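Local coordinates for protein alginate lyase (PDB 3NNB) that probably cleaves alginate, a polysaccharide of mannuronate and guluronate, by beta-elimination at its glycosidic bonds, at residues S47-T52 and D59-M64; G87-E92 and Q332-D337; K106-L111 and D129-W134; H145-Q150 and K157-G162. All blocks are in the same frame, centred on the assembly; numbering follows the deposited sequence.

In the fold
The chain closes its first short loop at contact 1, where residues 47-52 and 59-64 meet between helix 27-41 and strand 64-66. Contact 2 opens next at 87-92 and closes only at 332-337, so its long loop encloses contacts 3 and 4; these follow one another, and no two contacts cross. Contact 3 pairs helices 98-118 and 121-136 as neighbours in the chain, and contact 4 shuts the loop after Gln150 at the turn of strand 148-151. Contact 1 touches both: Val48 rests on Trp134 of 129-134, while Asp62 lies at hydrogen-bonding distance from His145. Contact 2 stands apart, joining the 87-92 loop to the start of helix 336-351.

Contact 1: residues S47-T52 and D59-M64; sequences SVMDKT and DKHDYM
Lys51 sets off with CG wedged between its backbone N and carbonyl carbon (chi1 63°), runs straight to CE and bends at the last torsion, dropping NZ among carbonyls of 59-64; Lys60 slides past it in the opposite direction, folded at chi2 and chi3. The segments carry type I beta turns, Ser47 to Asp50 and Asp59 to Asp62, within the long loop ahead of strand 64-66. Ser47 OG closes an ST turn on the N of Met49, and Asp59 OD1 an Asx turn on the N of His61. Lys51 NZ donates to Val48 O at 2.8 Å, to Lys60 O at 2.9 Å and to Asp62 O at 3.1 Å, the last from above the carbonyl plane, and also forms a salt bridge with Asp97. With Lys51 cut back to an alanine, the three carbonyls and the Asp97 carboxylate would probably lose the ammonium they share, leaving the two turns joined by fewer bonds. In return, Lys60 NZ, in one of its two conformers, bonds to Lys51 O at 3.2 Å and to Thr54. Val48 pushes CG2 to 3.7 Å from His61 CA. The His61 ring, held through ND1 by Lys141 O, takes Met49, present as selenomethionine, on one face: SE lies 3.6 Å from the ring centroid, only 3° off the normal, and CE sits 3.6 Å from His61 NE2.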
loop_
_atom_site.group_PDB
_atom_site.type_symbol
_atom_site.label_atom_id
_atom_site.label_comp_id
_atom_site.label_asym_id
_atom_site.label_seq_id
_atom_site.Cartn_x
_atom_site.Cartn_y
_atom_site.Cartn_z
ATOM N N SER A 47 -1.752 19.426 2.202
ATOM C CA SER A 47 -3.134 19.108 2.547
ATOM C C SER A 47 -3.984 19.084 1.305
ATOM O O SER A 47 -3.567 19.546 0.235
ATOM C CB SER A 47 -3.732 20.097 3.545
ATOM O OG SER A 47 -4.160 21.315 2.913
ATOM N N VAL A 48 -5.212 18.568 1.466
ATOM C CA VAL A 48 -6.187 18.604 0.392
ATOM C C VAL A 48 -6.615 20.051 0.011
ATOM O O VAL A 48 -7.285 20.242 -0.992
ATOM C CB VAL A 48 -7.449 17.778 0.713
ATOM C CG1 VAL A 48 -7.067 16.274 0.891
ATOM C CG2 VAL A 48 -8.257 18.369 1.933
HETATM N N MSE A 49 -6.221 21.046 0.778
HETATM C CA MSE A 49 -6.494 22.443 0.423
HETATM C C MSE A 49 -5.555 22.983 -0.622
HETATM O O MSE A 49 -5.778 24.090 -1.170
HETATM C CB MSE A 49 -6.475 23.321 1.670
HETATM C CG MSE A 49 -7.318 22.785 2.819
HETATM SE SE MSE A 49 -9.177 22.350 2.393
HETATM C CE MSE A 49 -9.841 24.212 2.499
ATOM N N ASP A 50 -4.508 22.244 -0.970
ATOM C CA ASP A 50 -3.498 22.791 -1.867
ATOM C C ASP A 50 -3.916 22.736 -3.332
ATOM O O ASP A 50 -3.441 23.541 -4.139
ATOM C CB ASP A 50 -2.165 22.060 -1.706
ATOM C CG ASP A 50 -1.526 22.300 -0.368
ATOM O OD1 ASP A 50 -1.867 23.288 0.287
ATOM O OD2 ASP A 50 -0.685 21.472 0.043
ATOM N N LYS A 51 -4.762 21.778 -3.686
ATOM C CA LYS A 51 -5.199 21.630 -5.070
ATOM C C LYS A 51 -5.915 22.908 -5.542
ATOM O O LYS A 51 -6.558 23.613 -4.766
ATOM C CB LYS A 51 -6.059 20.364 -5.214
ATOM C CG LYS A 51 -7.380 20.339 -4.414
ATOM C CD LYS A 51 -8.270 19.161 -4.806
ATOM C CE LYS A 51 -9.521 19.068 -3.885
ATOM N NZ LYS A 51 -9.105 18.662 -2.469
ATOM N N THR A 52 -5.866 23.206 -6.825
ATOM C CA THR A 52 -6.610 24.380 -7.297
ATOM C C THR A 52 -8.086 24.073 -7.528
ATOM O O THR A 52 -8.951 24.945 -7.258
ATOM C CB THR A 52 -5.971 24.968 -8.549
ATOM O OG1 THR A 52 -5.386 23.891 -9.313
ATOM C CG2 THR A 52 -4.906 25.955 -8.119
ATOM N N ASP A 59 -16.781 21.126 -1.675
ATOM C CA ASP A 59 -16.008 21.156 -0.431
ATOM C C ASP A 59 -14.582 20.726 -0.727
ATOM O O ASP A 59 -14.335 19.566 -1.081
ATOM C CB ASP A 59 -16.656 20.207 0.603
ATOM C CG ASP A 59 -16.024 20.293 1.970
ATOM O OD1 ASP A 59 -15.036 21.049 2.163
ATOM O OD2 ASP A 59 -16.574 19.602 2.868
ATOM N N LYS A 60 -13.650 21.670 -0.580
ATOM C CA LYS A 60 -12.230 21.458 -0.846
ATOM C C LYS A 60 -11.653 20.393 0.093
ATOM O O LYS A 60 -10.648 19.759 -0.210
ATOM C CB LYS A 60 -11.472 22.793 -0.684
ATOM C CG LYS A 60 -9.958 22.750 -0.922
ATOM C CD LYS A 60 -9.582 22.939 -2.365
ATOM C CE LYS A 60 -9.860 24.337 -2.845
ATOM N NZ LYS A 60 -9.603 24.446 -4.318
ATOM N N HIS A 61 -12.302 20.191 1.238
ATOM C CA HIS A 61 -11.844 19.185 2.204
ATOM C C HIS A 61 -12.116 17.754 1.735
ATOM O O HIS A 61 -11.619 16.795 2.328
ATOM C CB HIS A 61 -12.492 19.396 3.562
ATOM C CG HIS A 61 -12.065 20.636 4.258
ATOM N ND1 HIS A 61 -11.043 20.636 5.188
ATOM C CD2 HIS A 61 -12.563 21.901 4.227
ATOM C CE1 HIS A 61 -10.922 21.861 5.687
ATOM N NE2 HIS A 61 -11.819 22.654 5.110
ATOM N N ASP A 62 -12.931 17.590 0.689
ATOM C CA ASP A 62 -13.064 16.313 0.053
ATOM C C ASP A 62 -11.858 15.984 -0.826
ATOM O O ASP A 62 -11.485 16.741 -1.736
ATOM C CB ASP A 62 -14.344 16.225 -0.780
ATOM C CG ASP A 62 -15.621 16.206 0.070
ATOM O OD1 ASP A 62 -15.566 15.991 1.303
ATOM O OD2 ASP A 62 -16.699 16.379 -0.548
ATOM N N TYR A 63 -11.291 14.803 -0.569
ATOM C CA TYR A 63 -10.238 14.254 -1.400
ATOM C C TYR A 63 -10.698 14.128 -2.849
ATOM O O TYR A 63 -11.791 13.660 -3.105
ATOM C CB TYR A 63 -9.768 12.888 -0.865
ATOM C CG TYR A 63 -8.675 12.234 -1.679
ATOM C CD1 TYR A 63 -7.337 12.534 -1.489
ATOM C CD2 TYR A 63 -9.005 11.308 -2.630
ATOM C CE1 TYR A 63 -6.357 11.913 -2.227
ATOM C CE2 TYR A 63 -8.022 10.671 -3.395
ATOM C CZ TYR A 63 -6.706 10.978 -3.191
ATOM O OH TYR A 63 -5.733 10.345 -3.944
HETATM N N MSE A 64 -9.840 14.543 -3.762
HETATM C CA MSE A 64 -10.118 14.433 -5.184
HETATM C C MSE A 64 -8.868 14.000 -5.863
HETATM O O MSE A 64 -7.799 14.617 -5.683
HETATM C CB MSE A 64 -10.602 15.784 -5.759
HETATM C CG MSE A 64 -11.074 15.653 -7.205
HETATM SE SE MSE A 64 -11.468 17.409 -7.928
HETATM C CE MSE A 64 -11.849 16.833 -9.778
#

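Contact 2: residues G87-E92 and Q332-D337; sequences GQRNPE and QIKEWD
Gly87 and Lys334 meet at the surface, where a loop that carries an Asx turn (Asn90 OD1 to the N of Glu92) reaches the chain just before helix 336-351, whose N-cap is Glu335. The direct polar link is a single hydrogen bond: Lys334 NZ donates to Gly87 O at 2.9 Å, tilted 30° from the carbonyl plane, and the bond draws Lys334 CE to 3.1 Å from the same oxygen. Beyond CG the lysine chain is fully extended, which carries the ammonium from one backbone to the other. A second polar link runs through a water that accepts from Lys334 NZ at 3.0 Å and from Arg89 N at 2.9 Å, so one ammonium reaches Gly87 directly and Arg89 through the water. Apolar contact is slight and falls to Ile333, whose CD1 lies 4.2 Å from Gln88 CG. The steric term concerns Gly87 itself: with phi at 89°, a beta carbon would press on the preceding carbonyl and collide with Ile333 CD1. Behind the contact, Gln332 steadies the lysine backbone: its OE1 takes the N of Gly276, while Gln332 NE2 donates to Lys334 O at 2.8 Å.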
loop_
_atom_site.group_PDB
_atom_site.type_symbol
_atom_site.label_atom_id
_atom_site.label_comp_id
_atom_site.label_asym_id
_atom_site.label_seq_id
_atom_site.Cartn_x
_atom_site.Cartn_y
_atom_site.Cartn_z
ATOM N N GLY A 87 -1.343 1.784 -18.183
ATOM C CA GLY A 87 0.049 1.786 -17.798
ATOM C C GLY A 87 0.800 3.080 -18.008
ATOM O O GLY A 87 1.961 3.198 -17.617
ATOM N N GLN A 88 0.153 4.062 -18.629
ATOM C CA GLN A 88 0.769 5.365 -18.899
ATOM C C GLN A 88 0.099 6.429 -18.044
ATOM O O GLN A 88 -1.092 6.712 -18.239
ATOM C CB GLN A 88 0.660 5.706 -20.396
ATOM C CG GLN A 88 1.309 4.659 -21.326
ATOM C CD GLN A 88 1.372 5.129 -22.776
ATOM O OE1 GLN A 88 2.097 6.051 -23.091
ATOM N NE2 GLN A 88 0.600 4.520 -23.632
ATOM N N ARG A 89 0.856 6.974 -17.084
ATOM C CA ARG A 89 0.330 7.886 -16.084
ATOM C C ARG A 89 0.287 9.343 -16.589
ATOM O O ARG A 89 1.329 9.955 -16.911
ATOM C CB ARG A 89 1.096 7.785 -14.748
ATOM C CG ARG A 89 0.907 6.458 -14.030
ATOM C CD ARG A 89 1.682 6.385 -12.687
ATOM N NE ARG A 89 1.068 7.170 -11.607
ATOM C CZ ARG A 89 0.183 6.730 -10.705
ATOM N NH1 ARG A 89 -0.250 5.473 -10.714
ATOM N NH2 ARG A 89 -0.290 7.575 -9.775
ATOM N N ASN A 90 -0.913 9.902 -16.620
ATOM C CA ASN A 90 -1.100 11.276 -17.083
ATOM C C ASN A 90 -0.593 12.276 -16.041
ATOM O O ASN A 90 -1.034 12.263 -14.916
ATOM C CB ASN A 90 -2.576 11.506 -17.318
ATOM C CG ASN A 90 -2.893 12.911 -17.778
ATOM O OD1 ASN A 90 -2.030 13.818 -17.774
ATOM N ND2 ASN A 90 -4.180 13.123 -18.105
ATOM N N PRO A 91 0.422 13.063 -16.388
ATOM C CA PRO A 91 0.987 13.943 -15.361
ATOM C C PRO A 91 0.002 14.966 -14.800
ATOM O O PRO A 91 0.295 15.555 -13.759
ATOM C CB PRO A 91 2.161 14.605 -16.080
ATOM C CG PRO A 91 1.912 14.423 -17.508
ATOM C CD PRO A 91 1.139 13.148 -17.665
ATOM N N GLU A 92 -1.114 15.212 -15.475
ATOM C CA GLU A 92 -2.178 16.080 -14.932
ATOM C C GLU A 92 -2.640 15.638 -13.587
ATOM O O GLU A 92 -3.165 16.418 -12.836
ATOM C CB GLU A 92 -3.422 16.090 -15.850
ATOM C CG GLU A 92 -3.211 16.826 -17.124
ATOM C CD GLU A 92 -4.498 16.974 -17.895
ATOM O OE1 GLU A 92 -5.186 15.975 -18.161
ATOM O OE2 GLU A 92 -4.812 18.099 -18.267
ATOM N N GLN A 332 4.896 -5.908 -20.594
ATOM C CA GLN A 332 5.456 -5.156 -19.496
ATOM C C GLN A 332 6.139 -3.949 -20.118
ATOM O O GLN A 332 7.337 -3.971 -20.455
ATOM C CB GLN A 332 6.427 -5.934 -18.608
ATOM C CG GLN A 332 6.958 -5.158 -17.440
ATOM C CD GLN A 332 5.920 -4.736 -16.394
ATOM O OE1 GLN A 332 4.882 -5.406 -16.197
ATOM N NE2 GLN A 332 6.167 -3.563 -15.753
ATOM N N ILE A 333 5.354 -2.905 -20.286
ATOM C CA ILE A 333 5.753 -1.792 -21.148
ATOM C C ILE A 333 6.816 -0.845 -20.576
ATOM O O ILE A 333 7.365 -0.021 -21.319
ATOM C CB ILE A 333 4.532 -0.979 -21.640
ATOM C CG1 ILE A 333 3.782 -0.350 -20.441
ATOM C CG2 ILE A 333 3.615 -1.860 -22.545
ATOM C CD1 ILE A 333 2.703 0.687 -20.817
ATOM N N LYS A 334 7.074 -0.962 -19.274
ATOM C CA LYS A 334 8.055 -0.149 -18.582
ATOM C C LYS A 334 8.550 -0.891 -17.357
ATOM O O LYS A 334 8.029 -1.952 -17.036
ATOM C CB LYS A 334 7.422 1.166 -18.167
ATOM C CG LYS A 334 6.199 0.991 -17.266
ATOM C CD LYS A 334 5.522 2.337 -16.888
ATOM C CE LYS A 334 4.372 2.169 -15.904
ATOM N NZ LYS A 334 3.789 3.445 -15.414
ATOM N N GLU A 335 9.539 -0.311 -16.669
ATOM C CA GLU A 335 9.944 -0.782 -15.338
ATOM C C GLU A 335 10.339 -2.263 -15.244
ATOM O O GLU A 335 10.180 -2.856 -14.181
ATOM C CB GLU A 335 8.808 -0.486 -14.356
ATOM C CG GLU A 335 8.542 0.980 -14.156
ATOM C CD GLU A 335 7.339 1.309 -13.256
ATOM O OE1 GLU A 335 6.400 0.505 -13.068
ATOM O OE2 GLU A 335 7.345 2.414 -12.697
ATOM N N TRP A 336 10.862 -2.855 -16.320
ATOM C CA TRP A 336 11.289 -4.261 -16.266
ATOM C C TRP A 336 12.274 -4.533 -15.142
ATOM O O TRP A 336 12.052 -5.385 -14.319
ATOM C CB TRP A 336 11.867 -4.714 -17.617
ATOM C CG TRP A 336 12.259 -6.141 -17.566
ATOM C CD1 TRP A 336 13.526 -6.625 -17.377
ATOM C CD2 TRP A 336 11.398 -7.280 -17.639
ATOM N NE1 TRP A 336 13.503 -8.002 -17.313
ATOM C CE2 TRP A 336 12.206 -8.422 -17.501
ATOM C CE3 TRP A 336 10.032 -7.448 -17.855
ATOM C CZ2 TRP A 336 11.686 -9.711 -17.546
ATOM C CZ3 TRP A 336 9.514 -8.733 -17.867
ATOM C CH2 TRP A 336 10.358 -9.852 -17.720
ATOM N N ASP A 337 13.406 -3.816 -15.120
ATOM C CA ASP A 337 14.407 -4.070 -14.084
ATOM C C ASP A 337 13.887 -3.792 -12.690
ATOM O O ASP A 337 14.140 -4.558 -11.729
ATOM C CB ASP A 337 15.658 -3.217 -14.353
ATOM C CG ASP A 337 16.418 -3.642 -15.569
ATOM O OD1 ASP A 337 16.212 -4.739 -16.091
ATOM O OD2 ASP A 337 17.278 -2.858 -15.979
HETATM O O HOH W 1 3.603 6.081 -16.764
#

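Contact 3: residues K106-L111 and D129-W134; sequences KAVTTL and DFLNVW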
loop_
_atom_site.group_PDB
_atom_site.type_symbol
_atom_site.label_atom_id
_atom_site.label_comp_id
_atom_site.label_asym_id
_atom_site.label_seq_id
_atom_site.Cartn_x
_atom_site.Cartn_y
_atom_site.Cartn_z
ATOM N N LYS A 106 4.170 8.821 2.938
ATOM C CA LYS A 106 5.577 8.429 2.921
ATOM C C LYS A 106 6.360 9.114 4.023
ATOM O O LYS A 106 7.198 8.500 4.680
ATOM C CB LYS A 106 6.206 8.702 1.572
ATOM C CG LYS A 106 5.698 7.778 0.515
ATOM C CD LYS A 106 6.478 7.972 -0.802
ATOM C CE LYS A 106 5.868 8.991 -1.711
ATOM N NZ LYS A 106 6.330 8.744 -3.115
ATOM N N ALA A 107 6.092 10.394 4.229
ATOM C CA ALA A 107 6.800 11.166 5.277
ATOM C C ALA A 107 6.491 10.651 6.677
ATOM O O ALA A 107 7.379 10.509 7.509
ATOM C CB ALA A 107 6.460 12.685 5.160
ATOM N N VAL A 108 5.234 10.354 6.950
ATOM C CA VAL A 108 4.846 9.879 8.266
ATOM C C VAL A 108 5.462 8.518 8.514
ATOM O O VAL A 108 5.931 8.240 9.623
ATOM C CB VAL A 108 3.314 9.841 8.402
ATOM C CG1 VAL A 108 2.901 9.030 9.618
ATOM C CG2 VAL A 108 2.754 11.327 8.463
ATOM N N THR A 109 5.468 7.678 7.472
ATOM C CA THR A 109 6.082 6.343 7.552
ATOM C C THR A 109 7.599 6.455 7.815
ATOM O O THR A 109 8.134 5.810 8.739
ATOM C CB THR A 109 5.718 5.477 6.336
ATOM O OG1 THR A 109 4.303 5.206 6.392
ATOM C CG2 THR A 109 6.483 4.161 6.323
ATOM N N THR A 110 8.290 7.272 7.031
ATOM C CA THR A 110 9.711 7.532 7.215
ATOM C C THR A 110 10.006 8.021 8.647
ATOM O O THR A 110 10.947 7.534 9.323
ATOM C CB THR A 110 10.199 8.590 6.193
ATOM O OG1 THR A 110 10.050 8.065 4.865
ATOM C CG2 THR A 110 11.644 9.007 6.425
ATOM N N LEU A 111 9.246 9.023 9.090
ATOM C CA LEU A 111 9.458 9.641 10.385
ATOM C C LEU A 111 9.172 8.704 11.537
ATOM O O LEU A 111 9.895 8.697 12.527
ATOM C CB LEU A 111 8.669 10.950 10.527
ATOM C CG LEU A 111 9.223 12.046 9.562
ATOM C CD1 LEU A 111 8.123 13.133 9.318
ATOM C CD2 LEU A 111 10.587 12.671 10.068
ATOM N N ASP A 129 2.959 16.673 13.110
ATOM C CA ASP A 129 2.641 17.903 12.365
ATOM C C ASP A 129 2.004 17.527 11.024
ATOM O O ASP A 129 0.929 18.022 10.712
ATOM C CB ASP A 129 3.912 18.729 12.215
ATOM C CG ASP A 129 3.709 20.097 11.611
ATOM O OD1 ASP A 129 2.594 20.639 11.547
ATOM O OD2 ASP A 129 4.780 20.669 11.287
ATOM N N PHE A 130 2.616 16.603 10.272
ATOM C CA PHE A 130 1.981 16.107 9.046
ATOM C C PHE A 130 0.575 15.571 9.309
ATOM O O PHE A 130 -0.330 15.844 8.567
ATOM C CB PHE A 130 2.777 14.955 8.427
ATOM C CG PHE A 130 3.951 15.388 7.568
ATOM C CD1 PHE A 130 3.734 15.698 6.220
ATOM C CD2 PHE A 130 5.279 15.374 8.046
ATOM C CE1 PHE A 130 4.778 16.057 5.403
ATOM C CE2 PHE A 130 6.337 15.742 7.226
ATOM C CZ PHE A 130 6.082 16.104 5.907
ATOM N N LEU A 131 0.423 14.751 10.340
ATOM C CA LEU A 131 -0.881 14.132 10.632
ATOM C C LEU A 131 -1.940 15.174 11.046
ATOM O O LEU A 131 -3.110 15.055 10.669
ATOM C CB LEU A 131 -0.725 13.128 11.736
ATOM C CG LEU A 131 0.023 11.855 11.398
ATOM C CD1 LEU A 131 0.301 10.993 12.681
ATOM C CD2 LEU A 131 -0.653 10.999 10.260
ATOM N N ASN A 132 -1.540 16.148 11.869
ATOM C CA ASN A 132 -2.448 17.255 12.242
ATOM C C ASN A 132 -2.945 17.980 11.003
ATOM O O ASN A 132 -4.160 18.179 10.810
ATOM C CB ASN A 132 -1.750 18.296 13.159
ATOM C CG ASN A 132 -1.613 17.825 14.586
ATOM O OD1 ASN A 132 -2.418 17.050 15.061
ATOM N ND2 ASN A 132 -0.628 18.358 15.297
ATOM N N VAL A 133 -2.005 18.352 10.151
ATOM C CA VAL A 133 -2.343 19.137 8.963
ATOM C C VAL A 133 -3.245 18.316 8.034
ATOM O O VAL A 133 -4.247 18.811 7.520
ATOM C CB VAL A 133 -1.103 19.644 8.245
ATOM C CG1 VAL A 133 -1.492 20.284 6.900
ATOM C CG2 VAL A 133 -0.354 20.654 9.163
ATOM N N TRP A 134 -2.910 17.056 7.838
ATOM C CA TRP A 134 -3.660 16.238 6.875
ATOM C C TRP A 134 -5.027 15.769 7.353
ATOM O O TRP A 134 -5.982 15.747 6.568
ATOM C CB TRP A 134 -2.839 15.015 6.410
ATOM C CG TRP A 134 -3.487 14.326 5.252
ATOM C CD1 TRP A 134 -4.431 13.353 5.288
ATOM C CD2 TRP A 134 -3.328 14.681 3.872
ATOM N NE1 TRP A 134 -4.843 13.037 4.002
ATOM C CE2 TRP A 134 -4.205 13.865 3.126
ATOM C CE3 TRP A 134 -2.517 15.607 3.196
ATOM C CZ2 TRP A 134 -4.289 13.930 1.731
ATOM C CZ3 TRP A 134 -2.581 15.662 1.815
ATOM C CH2 TRP A 134 -3.490 14.856 1.096
#
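Ala107 meets Phe130 in a helical hairpin, helices 98-118 and 121-136 running roughly antiparallel with their local axes 10.1 Å apart and their directions 152° apart. Along the first segment, Ala107 comes first: its CB sits over one face of the Phe130 ring, 3.7 Å from the centroid and 20° off the normal, a CH-pi contact displaced toward CZ. Next, Val108 sends CG2 to the root of the same side chain, 3.6 Å from Phe130 CB, and that methyl also touches Leu131 CD2 at 3.9 Å. Met174 of helix 171-180 backs Val108, and Met178 of the same helix backs Leu131. The ring reaches this row because CG of Phe130 stands opposite its carbonyl carbon (chi1 -82°). One turn on from Ala107 comes Leu111, packed behind by Ala37 and Ala40 of helix 27-41, its side chain crossing that of Phe130 at about a right angle. Replacing Phe130 by an alanine would probably open a gap between the helices and leave the methyls of Ala107 and Leu111 without the ring they touch. At this last contact Leu111 CD1 lies 3.8 Å from Phe130 CE2.

Contact 4: residues H145-Q150 and K157-G162; sequences HLTYGQ and KGMGRG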
loop_
_atom_site.group_PDB
_atom_site.type_symbol
_atom_site.label_atom_id
_atom_site.label_comp_id
_atom_site.label_asym_id
_atom_site.label_seq_id
_atom_site.Cartn_x
_atom_site.Cartn_y
_atom_site.Cartn_z
ATOM N N HIS A 145 -13.563 10.020 3.590
ATOM C CA HIS A 145 -14.233 9.302 2.502
ATOM C C HIS A 145 -13.509 9.578 1.199
ATOM O O HIS A 145 -12.739 10.515 1.092
ATOM C CB HIS A 145 -15.688 9.721 2.365
ATOM C CG HIS A 145 -15.871 11.117 1.870
ATOM N ND1 HIS A 145 -15.885 11.437 0.520
ATOM C CD2 HIS A 145 -16.044 12.277 2.538
ATOM C CE1 HIS A 145 -16.069 12.733 0.389
ATOM N NE2 HIS A 145 -16.154 13.267 1.593
ATOM N N LEU A 146 -13.766 8.733 0.206
ATOM C CA LEU A 146 -13.169 8.874 -1.113
ATOM C C LEU A 146 -14.276 8.860 -2.192
ATOM O O LEU A 146 -14.126 8.283 -3.259
ATOM C CB LEU A 146 -12.106 7.773 -1.347
ATOM C CG LEU A 146 -10.760 8.056 -0.643
ATOM C CD1 LEU A 146 -10.828 7.470 0.758
ATOM C CD2 LEU A 146 -9.604 7.457 -1.394
ATOM N N THR A 147 -15.369 9.602 -1.952
ATOM C CA THR A 147 -16.412 9.756 -2.950
ATOM C C THR A 147 -15.882 10.313 -4.266
ATOM O O THR A 147 -16.398 9.952 -5.345
ATOM C CB THR A 147 -17.577 10.609 -2.382
ATOM O OG1 THR A 147 -18.059 9.937 -1.222
ATOM C CG2 THR A 147 -18.721 10.767 -3.434
ATOM N N TYR A 148 -14.832 11.146 -4.196
ATOM C CA TYR A 148 -14.274 11.774 -5.395
ATOM C C TYR A 148 -12.873 11.262 -5.731
ATOM O O TYR A 148 -12.100 11.953 -6.354
ATOM C CB TYR A 148 -14.362 13.294 -5.294
ATOM C CG TYR A 148 -15.824 13.737 -5.208
ATOM C CD1 TYR A 148 -16.592 13.849 -6.370
ATOM C CD2 TYR A 148 -16.446 13.960 -3.988
ATOM C CE1 TYR A 148 -17.948 14.192 -6.303
ATOM C CE2 TYR A 148 -17.781 14.283 -3.921
ATOM C CZ TYR A 148 -18.532 14.431 -5.086
ATOM O OH TYR A 148 -19.901 14.753 -5.016
ATOM N N GLY A 149 -12.569 10.038 -5.272
ATOM C CA GLY A 149 -11.329 9.355 -5.650
ATOM C C GLY A 149 -11.407 8.900 -7.099
ATOM O O GLY A 149 -12.374 8.255 -7.503
ATOM N N GLN A 150 -10.354 9.190 -7.849
ATOM C CA GLN A 150 -10.254 8.827 -9.275
ATOM C C GLN A 150 -11.459 9.164 -10.141
ATOM O O GLN A 150 -12.020 8.327 -10.874
ATOM C CB GLN A 150 -9.798 7.380 -9.460
ATOM C CG GLN A 150 -8.408 7.157 -8.957
ATOM C CD GLN A 150 -7.827 5.834 -9.380
ATOM O OE1 GLN A 150 -8.197 5.279 -10.439
ATOM N NE2 GLN A 150 -6.901 5.310 -8.566
ATOM N N LYS A 157 -20.101 11.414 -14.594
ATOM C CA LYS A 157 -20.810 12.601 -14.135
ATOM C C LYS A 157 -20.113 13.300 -12.973
ATOM O O LYS A 157 -20.754 13.749 -12.021
ATOM C CB LYS A 157 -22.251 12.229 -13.758
ATOM C CG LYS A 157 -23.034 11.549 -14.896
ATOM C CD LYS A 157 -24.430 11.088 -14.445
ATOM C CE LYS A 157 -25.168 10.340 -15.573
ATOM N NZ LYS A 157 -26.523 9.839 -15.145
ATOM N N GLY A 158 -18.788 13.418 -13.070
ATOM C CA GLY A 158 -18.018 14.156 -12.085
ATOM C C GLY A 158 -17.773 13.456 -10.751
ATOM O O GLY A 158 -17.133 14.022 -9.873
HETATM N N MSE A 159 -18.268 12.237 -10.624
HETATM C CA MSE A 159 -18.147 11.428 -9.433
HETATM C C MSE A 159 -16.818 10.682 -9.425
HETATM O O MSE A 159 -16.245 10.469 -10.460
HETATM C CB MSE A 159 -19.327 10.464 -9.424
HETATM C CG MSE A 159 -19.540 9.658 -8.181
HETATM SE SE MSE A 159 -19.953 10.657 -6.643
HETATM C CE MSE A 159 -21.288 11.896 -7.240
ATOM N N GLY A 160 -16.336 10.305 -8.241
ATOM C CA GLY A 160 -15.264 9.350 -8.159
ATOM C C GLY A 160 -15.776 7.951 -8.417
ATOM O O GLY A 160 -16.937 7.719 -8.824
ATOM N N ARG A 161 -14.917 6.961 -8.162
ATOM C CA ARG A 161 -15.264 5.592 -8.447
ATOM C C ARG A 161 -14.529 4.661 -7.483
ATOM O O ARG A 161 -13.613 5.076 -6.799
ATOM C CB ARG A 161 -14.974 5.236 -9.905
ATOM C CG ARG A 161 -13.561 5.387 -10.258
ATOM C CD ARG A 161 -13.253 5.133 -11.721
ATOM N NE ARG A 161 -11.839 5.376 -11.913
ATOM C CZ ARG A 161 -11.053 4.719 -12.765
ATOM N NH1 ARG A 161 -11.568 3.809 -13.593
ATOM N NH2 ARG A 161 -9.756 4.987 -12.814
ATOM N N GLY A 162 -14.955 3.411 -7.417
ATOM C CA GLY A 162 -14.344 2.494 -6.481
ATOM C C GLY A 162 -12.815 2.471 -6.548
ATOM O O GLY A 162 -12.168 2.413 -5.503
HETATM O O HOH W 2 -12.695 6.123 -4.309
HETATM O O HOH W 3 -14.692 8.378 -11.815
#
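Arg161 crosses Gln150 obliquely, its chain passing the Gln150 carbonyl. From CB, with CG turned between its N and carbonyl carbon (chi1 60°), the chain extends atom by atom: CG lies 3.4 Å from Gln150 O, CD follows alongside, and NE gives that oxygen a weak hydrogen bond at 3.1 Å. At the tip NH2 makes another weak bond to Gln150 OE1 at 2.9 Å, the amide and guanidinium planes standing 55° apart, while Gln150 NE2 is taken by Asp167. The backbones join where strand 148-151 turns a corner. Arg161 N donates to Gly149 O at 2.9 Å, nearly along the C=O axis, and Gly160 N gives Thr147 O a weak bond. Gly160 has to be bare, since a beta carbon there would collide with Thr147 O and Gly149 N. Selenomethionine Met159, in one of its two conformers, brings SE to 3.4 Å from Thr147 CG2 and obliquely to the Tyr148 ring, a Met-aromatic contact. A water joins Gln150 O to Met159 O. Arg161 NH2 also bonds to a bound citrate, probably from the crystallisation liquor; a guanidinium lightly held by two weak bonds to Gln150 and meeting a carboxylic acid is consistent with a site able to receive anions, such as the uronates of alginate.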